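Local coordinates for C protein alpha-antigen (Streptococcus agalactiae, PDB 1YWM), which is a cell-wall-linked surface protein that may play a role in virulence and immunity, represented here by its N-terminal domain, at residues S146-E149 with V150-L154; K158-I161 with D162-K166; Q168-I171 with D172-I175. All blocks are in the same frame, centred on the assembly; numbering follows the deposited sequence.

Contact 1: S146-E149 with V150-L154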
loop_
_atom_site.group_PDB
_atom_site.type_symbol
_atom_site.label_atom_id
_atom_site.label_comp_id
_atom_site.label_asym_id
_atom_site.label_seq_id
_atom_site.Cartn_x
_atom_site.Cartn_y
_atom_site.Cartn_z
ATOM N N SER A 146 21.376 19.543 9.761
ATOM C CA SER A 146 19.949 19.590 9.421
ATOM C C SER A 146 19.575 18.633 8.258
ATOM O O SER A 146 18.520 17.956 8.314
ATOM C CB SER A 146 19.444 21.019 9.194
ATOM O OG SER A 146 19.891 21.568 7.958
ATOM N N ARG A 147 20.417 18.571 7.232
ATOM C CA ARG A 147 20.188 17.626 6.130
ATOM C C ARG A 147 19.998 16.212 6.695
ATOM O O ARG A 147 19.082 15.480 6.304
ATOM C CB ARG A 147 21.372 17.625 5.175
ATOM C CG ARG A 147 21.314 16.526 4.109
ATOM C CD ARG A 147 22.505 16.542 3.139
ATOM N NE ARG A 147 22.630 17.951 2.652
ATOM C CZ ARG A 147 23.551 18.830 3.025
ATOM N NH1 ARG A 147 24.495 18.499 3.887
ATOM N NH2 ARG A 147 23.521 20.058 2.527
ATOM N N THR A 148 20.901 15.822 7.583
ATOM C CA THR A 148 20.908 14.461 8.089
ATOM C C THR A 148 19.641 14.172 8.886
ATOM O O THR A 148 19.061 13.088 8.775
ATOM C CB THR A 148 22.182 14.251 8.906
ATOM O OG1 THR A 148 23.297 14.202 7.986
ATOM C CG2 THR A 148 22.183 12.881 9.612
ATOM N N GLU A 149 19.207 15.138 9.689
ATOM C CA GLU A 149 17.994 14.940 10.477
ATOM C C GLU A 149 16.786 14.807 9.568
ATOM O O GLU A 149 15.914 13.964 9.797
ATOM C CB GLU A 149 17.799 16.110 11.467
ATOM C CG GLU A 149 16.479 16.055 12.225
ATOM C CD GLU A 149 16.313 17.227 13.194
ATOM O OE1 GLU A 149 15.406 17.171 14.048
ATOM O OE2 GLU A 149 17.085 18.214 13.094
ATOM N N VAL A 150 16.731 15.641 8.533
ATOM C CA VAL A 150 15.615 15.594 7.588
ATOM C C VAL A 150 15.622 14.258 6.812
ATOM O O VAL A 150 14.583 13.568 6.711
ATOM C CB VAL A 150 15.593 16.807 6.643
ATOM C CG1 VAL A 150 14.575 16.604 5.455
ATOM C CG2 VAL A 150 15.249 18.097 7.458
ATOM N N LEU A 151 16.784 13.865 6.306
ATOM C CA LEU A 151 16.839 12.587 5.548
ATOM C C LEU A 151 16.505 11.394 6.413
ATOM O O LEU A 151 15.928 10.377 5.930
ATOM C CB LEU A 151 18.226 12.415 4.932
ATOM C CG LEU A 151 18.520 13.445 3.821
ATOM C CD1 LEU A 151 19.884 13.135 3.214
ATOM C CD2 LEU A 151 17.463 13.459 2.733
ATOM N N THR A 152 16.867 11.463 7.693
ATOM C CA THR A 152 16.549 10.367 8.608
ATOM C C THR A 152 15.029 10.181 8.714
ATOM O O THR A 152 14.507 9.047 8.718
ATOM C CB THR A 152 17.142 10.701 10.040
ATOM O OG1 THR A 152 18.568 10.515 10.045
ATOM C CG2 THR A 152 16.648 9.687 11.088
ATOM N N GLY A 153 14.323 11.299 8.821
ATOM C CA GLY A 153 12.867 11.256 8.940
ATOM C C GLY A 153 12.223 10.761 7.645
ATOM O O GLY A 153 11.255 9.954 7.652
ATOM N N LEU A 154 12.717 11.260 6.522
ATOM C CA LEU A 154 12.230 10.754 5.236
ATOM C C LEU A 154 12.469 9.239 5.075
ATOM O O LEU A 154 11.603 8.528 4.542
ATOM C CB LEU A 154 12.885 11.495 4.068
ATOM C CG LEU A 154 12.653 13.021 4.019
ATOM C CD1 LEU A 154 13.362 13.563 2.760
ATOM C CD2 LEU A 154 11.169 13.419 3.984
#
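Thr152 turns back onto the carbonyl of Thr148, one helical turn earlier, and binds it twice. Its CB sits 3.3 Å from Thr148 O and nearly as close to Glu149 O, so the branch point rides over two successive carbonyls. From there OG1 leans to the N-terminal side and donates to Thr148 O at 2.9 Å, while the backbone Thr152 N reaches Thr148 O at the same 2.9 Å. The two donors arrive from opposite faces of the carbonyl plane, the hydroxyl tilted 34° from it. The Thr152 chi1 of -75° places OG1 beside the backbone N, next to the carbonyl that N also uses, and CG2 goes to the other side of CB.

On the neighbouring flank Arg147 and Leu151 lie side by side and point the same way. Arg147 CG touches Leu151 CD1 at 3.8 Å, and Leu151 CG rests against Arg147 O at 3.3 Å, close to the i to i+4 bond that Leu151 N makes to that same oxygen. Beyond CG the arginine chain bends, and its polar end is held by the carbonyls of Ala137 and Asp139. Leu151 meets Arg134 and Ala137 on helix 124-137.

Val150 lays CG2 against Ser146 O at 3.4 Å and is buried against Val133 and Leu184. This is the early part of helix 144-163, the second helix in sequence of the antiparallel three-helix bundle. Ser146 OG, bonded to Thr143 OG1 and Val186 N, ties the same turn to the segment that follows helix 168-182. The chemistry divides by flank: apolar branches pack toward the bundle, whereas on the exposed side the threonine hydroxyl donates a hydrogen bond to the helix's own backbone.

Contact 2: K158-I161 with D162-K166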
loop_
_atom_site.group_PDB
_atom_site.type_symbol
_atom_site.label_atom_id
_atom_site.label_comp_id
_atom_site.label_asym_id
_atom_site.label_seq_id
_atom_site.Cartn_x
_atom_site.Cartn_y
_atom_site.Cartn_z
ATOM N N LYS A 158 9.735 6.398 4.370
ATOM C CA LYS A 158 9.818 5.612 3.140
ATOM C C LYS A 158 9.875 4.108 3.451
ATOM O O LYS A 158 9.206 3.306 2.798
ATOM C CB LYS A 158 11.016 6.073 2.288
ATOM C CG LYS A 158 11.390 5.152 1.090
ATOM C CD LYS A 158 10.691 5.561 -0.179
ATOM C CE LYS A 158 11.394 5.039 -1.482
ATOM N NZ LYS A 158 12.081 3.697 -1.408
ATOM N N THR A 159 10.665 3.733 4.443
ATOM C CA THR A 159 10.723 2.316 4.869
ATOM C C THR A 159 9.332 1.786 5.275
ATOM O O THR A 159 8.929 0.682 4.888
ATOM C CB THR A 159 11.750 2.176 6.010
ATOM O OG1 THR A 159 13.047 2.476 5.480
ATOM C CG2 THR A 159 11.877 0.720 6.467
ATOM N N ASP A 160 8.606 2.617 6.006
ATOM C CA ASP A 160 7.272 2.303 6.506
ATOM C C ASP A 160 6.267 2.062 5.352
ATOM O O ASP A 160 5.610 1.015 5.303
ATOM C CB ASP A 160 6.847 3.438 7.427
ATOM C CG ASP A 160 5.505 3.191 8.105
ATOM O OD1 ASP A 160 5.060 2.036 8.216
ATOM O OD2 ASP A 160 4.832 4.117 8.563
ATOM N N ILE A 161 6.213 2.977 4.382
ATOM C CA ILE A 161 5.266 2.817 3.291
ATOM C C ILE A 161 5.714 1.736 2.306
ATOM O O ILE A 161 4.875 1.167 1.603
ATOM C CB ILE A 161 4.910 4.148 2.592
ATOM C CG1 ILE A 161 6.139 4.788 1.903
ATOM C CG2 ILE A 161 4.179 5.112 3.597
ATOM C CD1 ILE A 161 5.780 6.046 1.056
ATOM N N ASP A 162 7.012 1.433 2.269
ATOM C CA ASP A 162 7.487 0.371 1.376
ATOM C C ASP A 162 7.044 -0.975 1.923
ATOM O O ASP A 162 6.775 -1.908 1.177
ATOM C CB ASP A 162 9.021 0.380 1.238
ATOM C CG ASP A 162 9.513 1.441 0.278
ATOM O OD1 ASP A 162 10.738 1.713 0.253
ATOM O OD2 ASP A 162 8.753 2.045 -0.497
ATOM N N ASN A 163 7.007 -1.074 3.227
ATOM C CA ASN A 163 6.798 -2.373 3.878
ATOM C C ASN A 163 5.390 -2.633 4.392
ATOM O O ASN A 163 4.962 -3.780 4.472
ATOM C CB ASN A 163 7.818 -2.551 5.003
ATOM C CG ASN A 163 9.251 -2.726 4.460
ATOM O OD1 ASN A 163 9.451 -3.268 3.377
ATOM N ND2 ASN A 163 10.236 -2.293 5.227
ATOM N N ASN A 164 4.664 -1.572 4.721
ATOM C CA ASN A 164 3.454 -1.713 5.543
ATOM C C ASN A 164 2.264 -1.058 4.869
ATOM O O ASN A 164 2.379 0.039 4.299
ATOM C CB ASN A 164 3.649 -1.118 6.959
ATOM C CG ASN A 164 4.836 -1.692 7.695
ATOM O OD1 ASN A 164 5.006 -2.913 7.810
ATOM N ND2 ASN A 164 5.666 -0.799 8.253
ATOM N N PRO A 165 1.109 -1.729 4.891
ATOM C CA PRO A 165 -0.092 -1.157 4.275
ATOM C C PRO A 165 -0.627 0.009 5.100
ATOM O O PRO A 165 -0.477 -0.000 6.319
ATOM C CB PRO A 165 -1.099 -2.325 4.289
ATOM C CG PRO A 165 -0.651 -3.188 5.455
ATOM C CD PRO A 165 0.862 -3.052 5.502
ATOM N N LYS A 166 -1.265 0.966 4.443
ATOM C CA LYS A 166 -1.820 2.135 5.108
ATOM C C LYS A 166 -3.251 2.421 4.641
ATOM O O LYS A 166 -3.675 1.934 3.600
ATOM C CB LYS A 166 -0.932 3.354 4.802
ATOM C CG LYS A 166 0.549 3.180 5.160
ATOM C CD LYS A 166 0.731 3.077 6.694
ATOM C CE LYS A 166 2.127 2.594 7.062
ATOM N NZ LYS A 166 2.350 2.283 8.528
HETATM O O HOH W 1 2.306 1.518 2.201
#
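Asp160 OD1 is gripped by two donors from the chain just beyond the helix. Lys166 NZ meets Asp160 OD1 at 2.7 Å on the syn side, 22° out of the carboxylate plane, in a salt bridge that also reaches Asp160 OD2 weakly. Asn164 ND2 takes the anti lone pair of Asp160 OD1 at 2.9 Å, almost straight at 170° and in the plane of its own amide. Carboxylate and amide planes are steeply inclined to each other, and the lysine crosses the aspartate at about a right angle. Asp160 CG lies anti to the backbone N (chi1 -176°), which carries the carboxylate toward the chain that leaves the helix.

Here helix 144-163 of the three-helix bundle ends: Asn164 abandons helical backbone angles, yet its N still donates to Asp160 O at 2.8 Å. A water bridges the last turn to the loop, donating to Ile161 O at 2.7 Å and to Asn164 O.

On another flank Lys158 bends at chi2 and chi4, so that Lys158 NZ lies 2.9 Å from Asp162 OD1 and uses its syn lone pair. Asp162 OD2 is paired with Arg127 of helix 124-137, so this carboxylate lies between two cations, which would probably favour its charged form. Ile161 packs on Leu126 and Ile171, placing the turn against both other helices.

Contact 3: Q168-I171 with D172-I175; sequences QTDI and DSKI
Ser173 has a chi1 of 77°, which sets OG between its backbone N and carbonyl carbon, and Asp170 has its CG swung anti to the backbone N (chi1 -154°); together these put the hydroxyl between the main chain and the carboxylate of Asp170. Ser173 OG donates to Asp170 O at 2.8 Å, with a C=O...donor angle of 122°, well off the direction in which helical N-H groups approach. Lys174 N reaches the same Asp170 O at 3.0 Å from the next position, so one carbonyl serves a side chain and a backbone donor. Asp170 OD2 stands 3.3 Å from Ser173 OG.

Lys174 runs nearly straight past Asp170 O, its CG 3.5 Å from that oxygen, and then bends at its last torsion. The resulting salt bridge from Lys174 NZ to Asp170 OD2 is weak, at 3.5 Å. A water gives a second route, donating to Asp170 OD1 and accepting from Lys174 NZ, each bond shorter than the direct one.

These residues form the first two turns of helix 168-182, the last helix of the antiparallel three-helix bundle, at the end that adjoins the beta sandwich. Gln168 marks that junction: its OE1 accepts from Asp122 N, and its side chain touches Tyr121 on strand 113-121. The other end of the amide, NE2, lies 3.5 Å from Asp172 OD1, with the amide and carboxylate planes steeply turned against each other.

Ile171 faces inward, meeting Tyr121 and Leu126, and so joins strand 113-121 to helix 124-137. Ile175 also rests on Leu126, its CG1 passing 3.6 Å from Ile171 O as its backbone N bonds to that carbonyl.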
loop_
_atom_site.group_PDB
_atom_site.type_symbol
_atom_site.label_atom_id
_atom_site.label_comp_id
_atom_site.label_asym_id
_atom_site.label_seq_id
_atom_site.Cartn_x
_atom_site.Cartn_y
_atom_site.Cartn_z
ATOM N N GLN A 168 -5.595 5.767 3.294
ATOM C CA GLN A 168 -5.322 7.092 2.701
ATOM C C GLN A 168 -5.216 8.235 3.729
ATOM O O GLN A 168 -4.442 9.202 3.551
ATOM C CB GLN A 168 -6.394 7.433 1.682
ATOM C CG GLN A 168 -5.998 8.521 0.722
ATOM C CD GLN A 168 -4.793 8.129 -0.143
ATOM O OE1 GLN A 168 -4.667 6.988 -0.555
ATOM N NE2 GLN A 168 -3.917 9.089 -0.416
ATOM N N THR A 169 -6.009 8.136 4.795
ATOM C CA THR A 169 -5.899 9.086 5.897
ATOM C C THR A 169 -4.481 9.081 6.461
ATOM O O THR A 169 -3.888 10.157 6.722
ATOM C CB THR A 169 -6.891 8.732 7.015
ATOM O OG1 THR A 169 -8.234 8.953 6.549
ATOM C CG2 THR A 169 -6.733 9.728 8.167
ATOM N N ASP A 170 -3.947 7.880 6.673
ATOM C CA ASP A 170 -2.580 7.761 7.168
ATOM C C ASP A 170 -1.568 8.344 6.159
ATOM O O ASP A 170 -0.682 9.097 6.549
ATOM C CB ASP A 170 -2.231 6.334 7.559
ATOM C CG ASP A 170 -1.121 6.266 8.611
ATOM O OD1 ASP A 170 -0.610 5.163 8.870
ATOM O OD2 ASP A 170 -0.687 7.256 9.240
ATOM N N ILE A 171 -1.691 7.984 4.881
ATOM C CA ILE A 171 -0.869 8.608 3.831
ATOM C C ILE A 171 -0.889 10.150 3.910
ATOM O O ILE A 171 0.173 10.802 3.969
ATOM C CB ILE A 171 -1.298 8.091 2.432
ATOM C CG1 ILE A 171 -1.035 6.562 2.306
ATOM C CG2 ILE A 171 -0.717 8.947 1.297
ATOM C CD1 ILE A 171 0.445 6.054 2.455
ATOM N N ASP A 172 -2.087 10.734 3.956
ATOM C CA ASP A 172 -2.218 12.185 3.997
ATOM C C ASP A 172 -1.547 12.778 5.245
ATOM O O ASP A 172 -0.939 13.849 5.178
ATOM C CB ASP A 172 -3.689 12.621 3.890
ATOM C CG ASP A 172 -4.303 12.312 2.524
ATOM O OD1 ASP A 172 -3.573 11.978 1.558
ATOM O OD2 ASP A 172 -5.532 12.363 2.331
ATOM N N SER A 173 -1.630 12.083 6.367
ATOM C CA SER A 173 -0.946 12.543 7.572
ATOM C C SER A 173 0.595 12.508 7.416
ATOM O O SER A 173 1.318 13.389 7.928
ATOM C CB SER A 173 -1.435 11.802 8.819
ATOM O OG SER A 173 -0.888 10.503 8.909
ATOM N N LYS A 174 1.092 11.530 6.663
ATOM C CA LYS A 174 2.542 11.432 6.428
ATOM C C LYS A 174 3.014 12.555 5.482
ATOM O O LYS A 174 4.164 12.973 5.538
ATOM C CB LYS A 174 2.928 10.030 5.901
ATOM C CG LYS A 174 2.826 8.936 6.946
ATOM C CD LYS A 174 2.974 7.593 6.292
ATOM C CE LYS A 174 3.058 6.406 7.275
ATOM N NZ LYS A 174 2.680 6.651 8.693
ATOM N N ILE A 175 2.140 13.019 4.590
ATOM C CA ILE A 175 2.491 14.130 3.717
ATOM C C ILE A 175 2.751 15.373 4.573
ATOM O O ILE A 175 3.723 16.112 4.326
ATOM C CB ILE A 175 1.401 14.406 2.652
ATOM C CG1 ILE A 175 1.406 13.290 1.611
ATOM C CG2 ILE A 175 1.645 15.774 1.941
ATOM C CD1 ILE A 175 0.221 13.331 0.622
HETATM O O HOH W 2 1.592 4.474 10.150
#

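The three contacts lie in series along two consecutive helices and the start of the loop between them. Contacts 1 and 2 share helix 144-163, their centres about 18 Å apart. Contact 3, on helix 168-182, touches contact 2 directly: from the connecting loop Lys166 CB packs on Ile171 CD1 at 3.8 Å, and between the helices Ile161 CG2 packs on Lys174 CD at 3.9 Å. A long, weak ion pair from Lys174 NZ to Asp160 OD2 connects their charged clusters. Contact 1 does not touch contact 3. Contacts 2 and 3 occupy the sandwich end of the bundle and contact 1 the far end. None includes a residue of the dimercaptobutanediol pocket, which Thr66 and Phe97 help form.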